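Local coordinates for protein rubisco operon transcriptional regulator (Synechocystis sp., PDB 5Y2W) that acts as a LysR-type transcriptional repressor whose regulatory domain binds 2-phosphoglycolate, probably linking carbon and nitrogen signals to gene expression, at residues 26-31 and 210-215; 30-35 and 201-206; 110-115 and 122-127; 145-150 and 157-162. All coordinates share one frame; numbering follows the deposited sequence.

In the fold
From the N terminus, helix 24-35 supplies the first segments of contact 1 and contact 2. Both loops close only when the chain returns through helix 199-211. Contact 2 lies within the span of contact 1, and the two share Gly30 and Glu31. Contacts 3 and 4 are short local closures within both long loops and follow one another in series. Contact 3 ties residues 110-115 to helix 118-129; contact 4 ties helix 143-151 to strand 157-160. They touch, among other places, where Ile111 meets Ser157. Contacts 1 and 2 thus join helices of the five-stranded lobe, while 3 and 4 lie in the other lobe, consistent with a two-lobed periplasmic-binding-protein-like fold.

Contact 1. Residues 26-31 and 210-215; sequences PRLLGE and AVTKNM
Leu28 of helix 24-35 meets Val211 of helix 199-211. The contact is small and apolar, burying 118 Å² in all, and Leu28 CA and Val211 CA are 8.5 Å apart. Along residues 26-31, Pro26 and Leu29 pack on Leu43 and Val41 of strand 39-46, and Arg27 packs on Gln148 of the second subunit. Leu28 is the residue that crosses. With chi1 at -83°, its CG lies opposite the carbonyl carbon, and the isobutyl group runs out to Val211. The two side chains meet tip to tip. Leu28 CD1 lies 3.7 Å from Val211 CG2, the branch set between its own backbone N and carbonyl carbon. The other methyl, Leu28 CD2, is 4.1 Å from Val211 CG2, so one valine methyl faces both leucine methyls. Leu28 CD1 is also 4.3 Å from Thr212 CG2. This one leucine methyl therefore touches two successive residues. The hydroxyl of Thr212 bonds to Leu208 O in the preceding turn, and Leu28 packs on the Leu208 side chain as well. Thr212 is the first residue to leave helical geometry, so the contact falls where helix 199-211 ends. It joins helix 24-35 to the end of helix 199-211 in the five-stranded lobe, with helix 24-35 packed on strand 39-46 and facing the second subunit.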
loop_
_atom_site.group_PDB
_atom_site.type_symbol
_atom_site.label_atom_id
_atom_site.label_comp_id
_atom_site.label_asym_id
_atom_site.label_seq_id
_atom_site.Cartn_x
_atom_site.Cartn_y
_atom_site.Cartn_z
ATOM N N PRO A 26 -5.039 1.448 11.563
ATOM C CA PRO A 26 -6.122 2.388 11.338
ATOM C C PRO A 26 -7.406 1.995 11.972
ATOM O O PRO A 26 -8.122 2.851 12.429
ATOM C CB PRO A 26 -6.291 2.357 9.825
ATOM C CG PRO A 26 -4.856 2.231 9.395
ATOM C CD PRO A 26 -4.332 1.162 10.312
ATOM N N ARG A 27 -7.743 0.716 11.944
ATOM C CA ARG A 27 -9.008 0.314 12.508
ATOM C C ARG A 27 -8.985 0.557 14.032
ATOM O O ARG A 27 -9.950 1.021 14.578
ATOM C CB ARG A 27 -9.276 -1.128 12.207
ATOM C CG ARG A 27 -10.620 -1.603 12.708
ATOM C CD ARG A 27 -10.854 -3.033 12.261
ATOM N NE ARG A 27 -9.832 -3.906 12.821
ATOM C CZ ARG A 27 -9.728 -5.203 12.569
ATOM N NH1 ARG A 27 -10.602 -5.805 11.770
ATOM N NH2 ARG A 27 -8.755 -5.906 13.144
ATOM N N LEU A 28 -7.864 0.266 14.690
ATOM C CA LEU A 28 -7.678 0.567 16.114
ATOM C C LEU A 28 -7.687 2.048 16.428
ATOM O O LEU A 28 -8.111 2.444 17.501
ATOM C CB LEU A 28 -6.348 0.035 16.627
ATOM C CG LEU A 28 -6.221 -1.423 17.046
ATOM C CD1 LEU A 28 -5.084 -1.467 18.067
ATOM C CD2 LEU A 28 -7.506 -2.037 17.624
ATOM N N LEU A 29 -7.179 2.870 15.525
ATOM C CA LEU A 29 -7.281 4.326 15.684
ATOM C C LEU A 29 -8.697 4.870 15.877
ATOM O O LEU A 29 -8.852 5.942 16.435
ATOM C CB LEU A 29 -6.644 5.040 14.499
ATOM C CG LEU A 29 -5.123 4.847 14.385
ATOM C CD1 LEU A 29 -4.542 5.688 13.241
ATOM C CD2 LEU A 29 -4.420 5.153 15.710
ATOM N N GLY A 30 -9.706 4.140 15.418
ATOM C CA GLY A 30 -11.075 4.610 15.413
ATOM C C GLY A 30 -11.636 4.692 16.800
ATOM O O GLY A 30 -12.213 5.710 17.173
ATOM N N GLU A 31 -11.477 3.621 17.567
ATOM C CA GLU A 31 -11.901 3.648 18.951
ATOM C C GLU A 31 -11.071 4.710 19.691
ATOM O O GLU A 31 -11.613 5.561 20.401
ATOM C CB GLU A 31 -11.795 2.259 19.602
ATOM C CG GLU A 31 -12.519 2.129 20.963
ATOM C CD GLU A 31 -13.866 1.385 20.917
ATOM O OE1 GLU A 31 -14.229 0.855 19.843
ATOM O OE2 GLU A 31 -14.568 1.311 21.967
ATOM N N ALA A 210 -3.401 -2.600 25.807
ATOM C CA ALA A 210 -4.573 -3.116 26.488
ATOM C C ALA A 210 -5.492 -3.772 25.504
ATOM O O ALA A 210 -5.938 -4.871 25.732
ATOM C CB ALA A 210 -5.283 -1.981 27.232
ATOM N N VAL A 211 -5.780 -3.112 24.377
ATOM C CA VAL A 211 -6.799 -3.678 23.465
ATOM C C VAL A 211 -6.341 -4.963 22.776
ATOM O O VAL A 211 -7.175 -5.806 22.360
ATOM C CB VAL A 211 -7.309 -2.662 22.415
ATOM C CG1 VAL A 211 -7.963 -1.494 23.131
ATOM C CG2 VAL A 211 -6.204 -2.205 21.477
ATOM N N THR A 212 -5.022 -5.141 22.663
ATOM C CA THR A 212 -4.506 -6.319 21.980
ATOM C C THR A 212 -4.176 -7.465 22.896
ATOM O O THR A 212 -3.622 -8.469 22.416
ATOM C CB THR A 212 -3.265 -5.971 21.135
ATOM O OG1 THR A 212 -2.254 -5.368 21.961
ATOM C CG2 THR A 212 -3.688 -4.988 20.035
ATOM N N LYS A 213 -4.528 -7.360 24.182
ATOM C CA LYS A 213 -3.829 -8.184 25.135
ATOM C C LYS A 213 -3.807 -9.674 24.811
ATOM O O LYS A 213 -2.719 -10.208 24.620
ATOM C CB LYS A 213 -4.213 -7.934 26.573
ATOM C CG LYS A 213 -3.297 -8.748 27.466
ATOM C CD LYS A 213 -3.431 -8.443 28.945
ATOM C CE LYS A 213 -2.582 -9.424 29.762
ATOM N NZ LYS A 213 -3.053 -9.485 31.176
ATOM N N ASN A 214 -4.943 -10.367 24.729
ATOM C CA ASN A 214 -4.872 -11.837 24.396
ATOM C C ASN A 214 -5.406 -12.189 22.993
ATOM O O ASN A 214 -5.962 -13.257 22.759
ATOM C CB ASN A 214 -5.559 -12.686 25.477
ATOM C CG ASN A 214 -4.865 -12.572 26.814
ATOM O OD1 ASN A 214 -5.409 -12.001 27.756
ATOM N ND2 ASN A 214 -3.631 -13.062 26.890
ATOM N N MET A 215 -5.206 -11.263 22.067
ATOM C CA MET A 215 -5.818 -11.299 20.751
ATOM C C MET A 215 -5.071 -12.311 19.876
ATOM O O MET A 215 -3.828 -12.329 19.860
ATOM C CB MET A 215 -5.750 -9.869 20.164
ATOM C CG MET A 215 -6.601 -9.540 18.956
ATOM S SD MET A 215 -6.201 -7.832 18.470
ATOM C CE MET A 215 -7.635 -6.880 18.958
#

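Contact 2. Residues 30-35 and 201-206; sequences GEFIQK and TQTFLD
Phe32 holds one face of its ring over the edge of Phe204. The pair is T-shaped, with centroids 5.0 Å apart and planes at 87°. Phe204 CD1 points at the middle of the Phe32 ring, 3.7 Å above its plane. The far end of Phe32 also reaches the root of Phe204, its CA and CB: Phe32 CE1 is 3.6 Å from Phe204 CA, and Phe32 CZ is 3.8 Å from Phe204 CB. In Phe32, CG lies opposite the backbone N (chi1 179°), and the ring extends across to helix 199-211. Phe204 packs on Leu13, Leu15 and Leu62 of the sheet. Thr203 O lies 4.2 Å from Phe32 CE1, and Thr203 CG2 is more distant. The Thr203 hydroxyl is bonded to Val199 O. Tyr36 and Tyr207 also meet the Phe32 ring, making a small aromatic cluster. With an alanine at Phe32, the edge of Phe204 would probably lose its facing ring and a gap would open between the two helices. Across these segments the contact is carried mainly by aromatic and aliphatic carbon, so it probably rests on shape and on the edge-to-face attraction rather than on charge.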
loop_
_atom_site.group_PDB
_atom_site.type_symbol
_atom_site.label_atom_id
_atom_site.label_comp_id
_atom_site.label_asym_id
_atom_site.label_seq_id
_atom_site.Cartn_x
_atom_site.Cartn_y
_atom_site.Cartn_z
ATOM N N GLY A 30 -9.706 4.140 15.418
ATOM C CA GLY A 30 -11.075 4.610 15.413
ATOM C C GLY A 30 -11.636 4.692 16.800
ATOM O O GLY A 30 -12.213 5.710 17.173
ATOM N N GLU A 31 -11.477 3.621 17.567
ATOM C CA GLU A 31 -11.901 3.648 18.951
ATOM C C GLU A 31 -11.071 4.710 19.691
ATOM O O GLU A 31 -11.613 5.561 20.401
ATOM C CB GLU A 31 -11.795 2.259 19.602
ATOM C CG GLU A 31 -12.519 2.129 20.963
ATOM C CD GLU A 31 -13.866 1.385 20.917
ATOM O OE1 GLU A 31 -14.229 0.855 19.843
ATOM O OE2 GLU A 31 -14.568 1.311 21.967
ATOM N N PHE A 32 -9.765 4.703 19.469
ATOM C CA PHE A 32 -8.867 5.591 20.201
ATOM C C PHE A 32 -9.282 7.050 20.031
ATOM O O PHE A 32 -9.339 7.790 20.981
ATOM C CB PHE A 32 -7.425 5.375 19.749
ATOM C CG PHE A 32 -6.410 6.257 20.437
ATOM C CD1 PHE A 32 -5.973 5.964 21.721
ATOM C CD2 PHE A 32 -5.862 7.349 19.786
ATOM C CE1 PHE A 32 -5.018 6.753 22.341
ATOM C CE2 PHE A 32 -4.894 8.146 20.401
ATOM C CZ PHE A 32 -4.477 7.843 21.682
ATOM N N ILE A 33 -9.601 7.438 18.817
ATOM C CA ILE A 33 -9.862 8.832 18.483
ATOM C C ILE A 33 -11.214 9.337 18.968
ATOM O O ILE A 33 -11.388 10.550 19.159
ATOM C CB ILE A 33 -9.688 8.973 16.967
ATOM C CG1 ILE A 33 -8.228 8.724 16.647
ATOM C CG2 ILE A 33 -10.186 10.288 16.397
ATOM C CD1 ILE A 33 -8.033 8.582 15.170
ATOM N N GLN A 34 -12.160 8.412 19.153
ATOM C CA GLN A 34 -13.439 8.728 19.775
ATOM C C GLN A 34 -13.209 9.042 21.245
ATOM O O GLN A 34 -13.819 9.952 21.794
ATOM C CB GLN A 34 -14.382 7.557 19.698
ATOM C CG GLN A 34 -14.802 7.250 18.291
ATOM C CD GLN A 34 -15.539 5.945 18.206
ATOM O OE1 GLN A 34 -15.232 4.997 18.933
ATOM N NE2 GLN A 34 -16.522 5.882 17.322
ATOM N N LYS A 35 -12.327 8.261 21.861
ATOM C CA LYS A 35 -11.969 8.415 23.253
ATOM C C LYS A 35 -11.183 9.699 23.528
ATOM O O LYS A 35 -11.285 10.256 24.612
ATOM C CB LYS A 35 -11.190 7.186 23.735
ATOM C CG LYS A 35 -10.923 7.209 25.223
ATOM C CD LYS A 35 -10.697 5.838 25.822
ATOM C CE LYS A 35 -10.560 5.965 27.336
ATOM N NZ LYS A 35 -11.259 4.865 28.058
ATOM N N THR A 201 1.507 10.030 23.187
ATOM C CA THR A 201 2.247 8.819 22.865
ATOM C C THR A 201 2.117 7.741 23.942
ATOM O O THR A 201 1.811 6.565 23.648
ATOM C CB THR A 201 3.736 9.140 22.708
ATOM O OG1 THR A 201 3.896 10.174 21.738
ATOM C CG2 THR A 201 4.518 7.892 22.270
ATOM N N GLN A 202 2.347 8.122 25.196
ATOM C CA GLN A 202 2.239 7.146 26.280
ATOM C C GLN A 202 0.802 6.648 26.352
ATOM O O GLN A 202 0.546 5.469 26.645
ATOM C CB GLN A 202 2.673 7.743 27.635
ATOM C CG GLN A 202 2.616 6.741 28.785
ATOM C CD GLN A 202 3.678 5.666 28.637
ATOM O OE1 GLN A 202 4.833 5.968 28.374
ATOM N NE2 GLN A 202 3.286 4.415 28.784
ATOM N N THR A 203 -0.152 7.530 26.098
ATOM C CA THR A 203 -1.583 7.115 26.236
ATOM C C THR A 203 -1.925 6.082 25.142
ATOM O O THR A 203 -2.646 5.121 25.376
ATOM C CB THR A 203 -2.560 8.313 26.106
ATOM O OG1 THR A 203 -2.094 9.421 26.896
ATOM C CG2 THR A 203 -3.960 7.932 26.508
ATOM N N PHE A 204 -1.393 6.295 23.938
ATOM C CA PHE A 204 -1.719 5.418 22.808
ATOM C C PHE A 204 -1.145 4.030 23.053
ATOM O O PHE A 204 -1.826 3.018 22.844
ATOM C CB PHE A 204 -1.206 5.963 21.449
ATOM C CG PHE A 204 -1.484 5.009 20.314
ATOM C CD1 PHE A 204 -2.792 4.789 19.889
ATOM C CD2 PHE A 204 -0.473 4.236 19.760
ATOM C CE1 PHE A 204 -3.072 3.867 18.897
ATOM C CE2 PHE A 204 -0.757 3.306 18.760
ATOM C CZ PHE A 204 -2.060 3.130 18.333
ATOM N N LEU A 205 0.095 4.022 23.548
ATOM C CA LEU A 205 0.870 2.830 23.814
ATOM C C LEU A 205 0.158 1.918 24.774
ATOM O O LEU A 205 -0.023 0.709 24.504
ATOM C CB LEU A 205 2.247 3.246 24.336
ATOM C CG LEU A 205 3.292 2.164 24.672
ATOM C CD1 LEU A 205 3.561 1.230 23.482
ATOM C CD2 LEU A 205 4.609 2.808 25.134
ATOM N N ASP A 206 -0.314 2.494 25.872
ATOM C CA ASP A 206 -1.079 1.731 26.857
ATOM C C ASP A 206 -2.384 1.284 26.256
ATOM O O ASP A 206 -2.876 0.213 26.583
ATOM C CB ASP A 206 -1.395 2.578 28.127
ATOM C CG ASP A 206 -0.141 3.020 28.873
ATOM O OD1 ASP A 206 0.883 2.328 28.781
ATOM O OD2 ASP A 206 -0.152 4.069 29.523
#

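Contact 3. Residues 110-115 and 122-127; sequences FIMREK and AVQNLF. With PGA (2-phosphoglycolic acid), chain B.
Phe110 and Phe127 form an edge-to-face aromatic pair, with ring centroids 5.4 Å apart and planes at 79°. The edge of Phe127 comes down on one face of Phe110, toward its rim, and Phe127 CZ lies 3.8 Å from Phe110 CE2. Aliphatic contacts join the rings. Val123 CG1 lies over one face of Phe127, toward the rim, and touches Phe110 CZ at 3.8 Å. Val123 CG1 is also 4.1 Å from Met112 CE. A bend at chi2 (-82°) turns the methionine methyl toward the helix. The polar bonds come later in the segment, at Arg113 and Glu114. Arg113 holds Glu114 side-on: NE bonds to Glu114 OE2 at 2.9 Å, and NH1 makes a salt bridge with Glu114 OE1 at 2.8 Å. The same NH1 bonds to phosphate oxygen O2P of 2-phosphoglycolate at 2.9 Å, close to the guanidinium plane; the NH2 bond to O2P is weak. Glu114 thus fixes the rotation of a ligand-binding arginine, and Asn47 bonds to Glu114 OE1 in turn. A leucine in place of Arg113 would probably leave the phosphate short of a positive partner and Glu114 without its charge partner. Ser117, just before helix 118-129, and Thr119 in its first turn also bond to the ligand. Ile111 packs on helix 143-151, while Phe110 and Val123 both touch Val158 of strand 157-160.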
loop_
_atom_site.group_PDB
_atom_site.type_symbol
_atom_site.label_atom_id
_atom_site.label_comp_id
_atom_site.label_asym_id
_atom_site.label_seq_id
_atom_site.Cartn_x
_atom_site.Cartn_y
_atom_site.Cartn_z
ATOM N N PHE A 110 8.015 -17.441 -8.065
ATOM C CA PHE A 110 7.916 -16.806 -6.748
ATOM C C PHE A 110 8.115 -15.290 -6.861
ATOM O O PHE A 110 9.159 -14.818 -7.332
ATOM C CB PHE A 110 8.959 -17.387 -5.826
ATOM C CG PHE A 110 8.754 -17.038 -4.385
ATOM C CD1 PHE A 110 9.148 -15.805 -3.901
ATOM C CD2 PHE A 110 8.170 -17.939 -3.529
ATOM C CE1 PHE A 110 8.939 -15.467 -2.569
ATOM C CE2 PHE A 110 7.953 -17.629 -2.206
ATOM C CZ PHE A 110 8.352 -16.380 -1.720
ATOM N N ILE A 111 7.131 -14.538 -6.390
ATOM C CA ILE A 111 7.172 -13.108 -6.508
ATOM C C ILE A 111 7.771 -12.556 -5.267
ATOM O O ILE A 111 7.311 -12.879 -4.166
ATOM C CB ILE A 111 5.752 -12.550 -6.682
ATOM C CG1 ILE A 111 5.063 -13.206 -7.901
ATOM C CG2 ILE A 111 5.802 -11.030 -6.820
ATOM C CD1 ILE A 111 3.575 -13.413 -7.740
ATOM N N MET A 112 8.737 -11.678 -5.401
ATOM C CA MET A 112 9.377 -11.115 -4.217
ATOM C C MET A 112 8.938 -9.665 -3.978
ATOM O O MET A 112 8.561 -8.957 -4.889
ATOM C CB MET A 112 10.881 -11.102 -4.407
ATOM C CG MET A 112 11.580 -12.433 -4.261
ATOM S SD MET A 112 11.933 -12.917 -2.549
ATOM C CE MET A 112 12.735 -14.523 -2.667
ATOM N N ARG A 113 8.960 -9.242 -2.728
ATOM C CA ARG A 113 8.839 -7.849 -2.348
ATOM C C ARG A 113 10.129 -7.106 -2.756
ATOM O O ARG A 113 11.145 -7.745 -3.086
ATOM C CB ARG A 113 8.675 -7.762 -0.806
ATOM C CG ARG A 113 7.293 -8.112 -0.281
ATOM C CD ARG A 113 6.295 -6.996 -0.457
ATOM N NE ARG A 113 6.820 -5.791 0.179
ATOM C CZ ARG A 113 6.730 -5.488 1.475
ATOM N NH1 ARG A 113 7.386 -4.404 1.926
ATOM N NH2 ARG A 113 6.009 -6.256 2.306
ATOM N N GLU A 114 10.075 -5.773 -2.718
ATOM C CA GLU A 114 11.257 -4.880 -2.933
ATOM C C GLU A 114 12.340 -5.140 -1.899
ATOM O O GLU A 114 12.033 -5.584 -0.769
ATOM C CB GLU A 114 10.847 -3.422 -2.879
ATOM C CG GLU A 114 10.582 -2.801 -1.482
ATOM C CD GLU A 114 9.294 -3.288 -0.793
ATOM O OE1 GLU A 114 9.091 -2.885 0.385
ATOM O OE2 GLU A 114 8.508 -4.100 -1.389
ATOM N N LYS A 115 13.596 -4.938 -2.319
ATOM C CA LYS A 115 14.751 -4.846 -1.434
ATOM C C LYS A 115 14.469 -3.815 -0.363
ATOM O O LYS A 115 13.963 -2.739 -0.667
ATOM C CB LYS A 115 16.023 -4.429 -2.212
ATOM C CG LYS A 115 16.573 -5.494 -3.165
ATOM C CD LYS A 115 17.918 -5.110 -3.790
ATOM C CE LYS A 115 18.382 -6.150 -4.813
ATOM N NZ LYS A 115 17.359 -6.485 -5.869
ATOM N N ALA A 122 13.258 -12.150 5.614
ATOM C CA ALA A 122 12.895 -13.406 6.283
ATOM C C ALA A 122 12.695 -14.594 5.292
ATOM O O ALA A 122 13.071 -15.739 5.562
ATOM C CB ALA A 122 11.613 -13.193 7.077
ATOM N N VAL A 123 12.118 -14.327 4.127
ATOM C CA VAL A 123 11.931 -15.403 3.160
ATOM C C VAL A 123 13.304 -15.806 2.685
ATOM O O VAL A 123 13.618 -16.975 2.638
ATOM C CB VAL A 123 11.078 -14.962 1.974
ATOM C CG1 VAL A 123 11.097 -15.992 0.847
ATOM C CG2 VAL A 123 9.662 -14.675 2.439
ATOM N N GLN A 124 14.120 -14.840 2.308
ATOM C CA GLN A 124 15.488 -15.186 1.862
ATOM C C GLN A 124 16.265 -15.981 2.892
ATOM O O GLN A 124 16.972 -16.924 2.552
ATOM C CB GLN A 124 16.279 -13.974 1.548
ATOM C CG GLN A 124 15.787 -13.322 0.267
ATOM C CD GLN A 124 16.343 -11.927 0.093
ATOM O OE1 GLN A 124 16.584 -11.204 1.054
ATOM N NE2 GLN A 124 16.541 -11.551 -1.119
ATOM N N ASN A 125 16.109 -15.640 4.152
ATOM C CA ASN A 125 16.871 -16.370 5.169
ATOM C C ASN A 125 16.363 -17.729 5.325
ATOM O O ASN A 125 17.126 -18.664 5.458
ATOM C CB ASN A 125 16.851 -15.643 6.487
ATOM C CG ASN A 125 17.716 -14.428 6.415
ATOM O OD1 ASN A 125 18.604 -14.409 5.601
ATOM N ND2 ASN A 125 17.423 -13.384 7.187
ATOM N N LEU A 126 15.053 -17.861 5.281
ATOM C CA LEU A 126 14.472 -19.174 5.407
ATOM C C LEU A 126 14.894 -20.086 4.231
ATOM O O LEU A 126 15.293 -21.244 4.447
ATOM C CB LEU A 126 12.973 -19.074 5.523
ATOM C CG LEU A 126 12.276 -20.450 5.648
ATOM C CD1 LEU A 126 12.498 -21.006 7.072
ATOM C CD2 LEU A 126 10.790 -20.363 5.310
ATOM N N PHE A 127 14.808 -19.577 3.006
ATOM C CA PHE A 127 15.180 -20.369 1.809
ATOM C C PHE A 127 16.668 -20.744 1.775
ATOM O O PHE A 127 17.011 -21.862 1.420
ATOM C CB PHE A 127 14.789 -19.625 0.512
ATOM C CG PHE A 127 13.301 -19.509 0.311
ATOM C CD1 PHE A 127 12.420 -20.214 1.097
ATOM C CD2 PHE A 127 12.801 -18.759 -0.718
ATOM C CE1 PHE A 127 11.064 -20.135 0.876
ATOM C CE2 PHE A 127 11.443 -18.655 -0.933
ATOM C CZ PHE A 127 10.581 -19.329 -0.137
HETATM P P PGA B . 7.976 -5.186 5.247
HETATM O O1P PGA B . 7.442 -5.648 6.700
HETATM O O2P PGA B . 7.010 -4.158 4.761
HETATM O O3P PGA B . 8.017 -6.491 4.433
HETATM O O4P PGA B . 9.244 -4.475 5.542
HETATM C C2 PGA B . 6.155 -6.129 7.025
HETATM C C1 PGA B . 6.194 -7.324 7.968
HETATM O O1 PGA B . 5.100 -7.856 8.337
HETATM O O2 PGA B . 7.314 -7.729 8.343
#

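Contact 4. Residues 145-150 and 157-162; sequences AIKQAI and SVLSQH
Lys147 NZ is gripped twice, by a salt bridge to Glu167 and a hydrogen bond to Thr163 O, while lower down the same chain CG lies 3.7 Å from Leu159 CD1. This is helix-on-sheet packing in the lobe built on the three-stranded antiparallel sheet. Helix 145-150 runs over edge strand 157-160, their axes 9.7 Å apart and their directions 139° from parallel. Ser157 and Leu159 face the helix; Val158, between them, points the other way. Leu159 sits against two helix residues. Its CD1 takes Lys147, and Leu159 CD2 is 4.0 Å from Ile146 CD1, the two chains crossing. Ile150 reaches the start of the strand, where its CD1 is 4.0 Å from Ser157 CB. Ser157 OG lies opposite its own backbone N (chi1 -159°) and bonds to Ile111 O, so this buried hydroxyl is satisfied. At the end of the strand, Ser160 OG accepts from His162 N at 3.0 Å in an ST turn and also bonds to Asn82 of the ligand pocket. The tightest spot is at Ile146, whose CG2 presses to 3.4 Å from Ser157 CB, closer than usual for two carbons.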
loop_
_atom_site.group_PDB
_atom_site.type_symbol
_atom_site.label_atom_id
_atom_site.label_comp_id
_atom_site.label_asym_id
_atom_site.label_seq_id
_atom_site.Cartn_x
_atom_site.Cartn_y
_atom_site.Cartn_z
ATOM N N ALA A 145 0.135 -5.427 -4.521
ATOM C CA ALA A 145 0.628 -5.750 -5.886
ATOM C C ALA A 145 0.886 -7.234 -6.001
ATOM O O ALA A 145 0.491 -7.820 -6.980
ATOM C CB ALA A 145 1.902 -4.988 -6.172
ATOM N N ILE A 146 1.516 -7.823 -4.959
ATOM C CA ILE A 146 1.799 -9.197 -4.952
ATOM C C ILE A 146 0.541 -10.037 -4.904
ATOM O O ILE A 146 0.436 -11.028 -5.630
ATOM C CB ILE A 146 2.740 -9.611 -3.808
ATOM C CG1 ILE A 146 4.100 -8.999 -4.016
ATOM C CG2 ILE A 146 2.868 -11.117 -3.803
ATOM C CD1 ILE A 146 5.102 -9.253 -2.921
ATOM N N LYS A 147 -0.448 -9.666 -4.113
ATOM C CA LYS A 147 -1.713 -10.446 -4.133
ATOM C C LYS A 147 -2.392 -10.419 -5.523
ATOM O O LYS A 147 -2.950 -11.423 -5.978
ATOM C CB LYS A 147 -2.699 -9.916 -3.129
ATOM C CG LYS A 147 -2.250 -10.199 -1.695
ATOM C CD LYS A 147 -3.342 -9.873 -0.697
ATOM C CE LYS A 147 -3.563 -8.379 -0.489
ATOM N NZ LYS A 147 -4.838 -8.238 0.261
ATOM N N GLN A 148 -2.444 -9.244 -6.131
ATOM C CA GLN A 148 -2.884 -9.131 -7.524
ATOM C C GLN A 148 -2.077 -10.035 -8.459
ATOM O O GLN A 148 -2.634 -10.731 -9.251
ATOM C CB GLN A 148 -2.750 -7.686 -8.016
ATOM C CG GLN A 148 -3.958 -6.833 -7.744
ATOM C CD GLN A 148 -5.195 -7.321 -8.465
ATOM O OE1 GLN A 148 -5.133 -7.858 -9.571
ATOM N NE2 GLN A 148 -6.320 -7.192 -7.808
ATOM N N ALA A 149 -0.763 -10.040 -8.350
ATOM C CA ALA A 149 0.021 -10.923 -9.245
ATOM C C ALA A 149 -0.289 -12.409 -9.069
ATOM O O ALA A 149 -0.406 -13.174 -10.055
ATOM C CB ALA A 149 1.506 -10.646 -9.122
ATOM N N ILE A 150 -0.512 -12.810 -7.821
ATOM C CA ILE A 150 -0.795 -14.183 -7.542
ATOM C C ILE A 150 -2.151 -14.499 -8.139
ATOM O O ILE A 150 -2.322 -15.537 -8.743
ATOM C CB ILE A 150 -0.861 -14.467 -6.059
ATOM C CG1 ILE A 150 0.514 -14.287 -5.422
ATOM C CG2 ILE A 150 -1.406 -15.873 -5.790
ATOM C CD1 ILE A 150 0.412 -14.205 -3.917
ATOM N N SER A 157 3.869 -16.423 -3.410
ATOM C CA SER A 157 4.686 -15.530 -2.601
ATOM C C SER A 157 4.526 -15.885 -1.116
ATOM O O SER A 157 3.790 -16.786 -0.760
ATOM C CB SER A 157 4.240 -14.086 -2.777
ATOM O OG SER A 157 5.296 -13.186 -2.399
ATOM N N VAL A 158 5.258 -15.178 -0.256
ATOM C CA VAL A 158 5.085 -15.288 1.202
ATOM C C VAL A 158 4.801 -13.877 1.642
ATOM O O VAL A 158 5.553 -12.958 1.282
ATOM C CB VAL A 158 6.357 -15.794 1.888
ATOM C CG1 VAL A 158 6.310 -15.495 3.388
ATOM C CG2 VAL A 158 6.621 -17.290 1.599
ATOM N N LEU A 159 3.687 -13.700 2.342
ATOM C CA LEU A 159 3.299 -12.412 2.849
ATOM C C LEU A 159 2.777 -12.620 4.283
ATOM O O LEU A 159 2.395 -13.731 4.661
ATOM C CB LEU A 159 2.133 -11.851 2.015
ATOM C CG LEU A 159 2.270 -11.491 0.532
ATOM C CD1 LEU A 159 0.926 -11.073 -0.073
ATOM C CD2 LEU A 159 3.284 -10.406 0.418
ATOM N N SER A 160 2.683 -11.536 5.035
ATOM C CA SER A 160 1.953 -11.531 6.302
ATOM C C SER A 160 0.550 -11.965 6.095
ATOM O O SER A 160 -0.143 -11.459 5.214
ATOM C CB SER A 160 1.900 -10.130 6.916
ATOM O OG SER A 160 1.154 -10.190 8.108
ATOM N N GLN A 161 0.116 -12.869 6.942
ATOM C CA GLN A 161 -1.269 -13.260 7.003
ATOM C C GLN A 161 -2.217 -12.110 7.243
ATOM O O GLN A 161 -3.376 -12.207 6.870
ATOM C CB GLN A 161 -1.454 -14.232 8.146
ATOM C CG GLN A 161 -2.680 -15.109 7.997
ATOM C CD GLN A 161 -2.487 -16.437 8.662
ATOM O OE1 GLN A 161 -1.653 -16.576 9.535
ATOM N NE2 GLN A 161 -3.259 -17.411 8.267
ATOM N N HIS A 162 -1.742 -11.008 7.849
ATOM C CA HIS A 162 -2.603 -9.826 8.034
ATOM C C HIS A 162 -3.010 -9.227 6.704
ATOM O O HIS A 162 -3.964 -8.472 6.675
ATOM C CB HIS A 162 -1.908 -8.747 8.862
ATOM C CG HIS A 162 -1.590 -9.195 10.260
ATOM N ND1 HIS A 162 -2.568 -9.421 11.196
ATOM C CD2 HIS A 162 -0.418 -9.498 10.867
ATOM C CE1 HIS A 162 -2.020 -9.850 12.321
ATOM N NE2 HIS A 162 -0.714 -9.909 12.147
#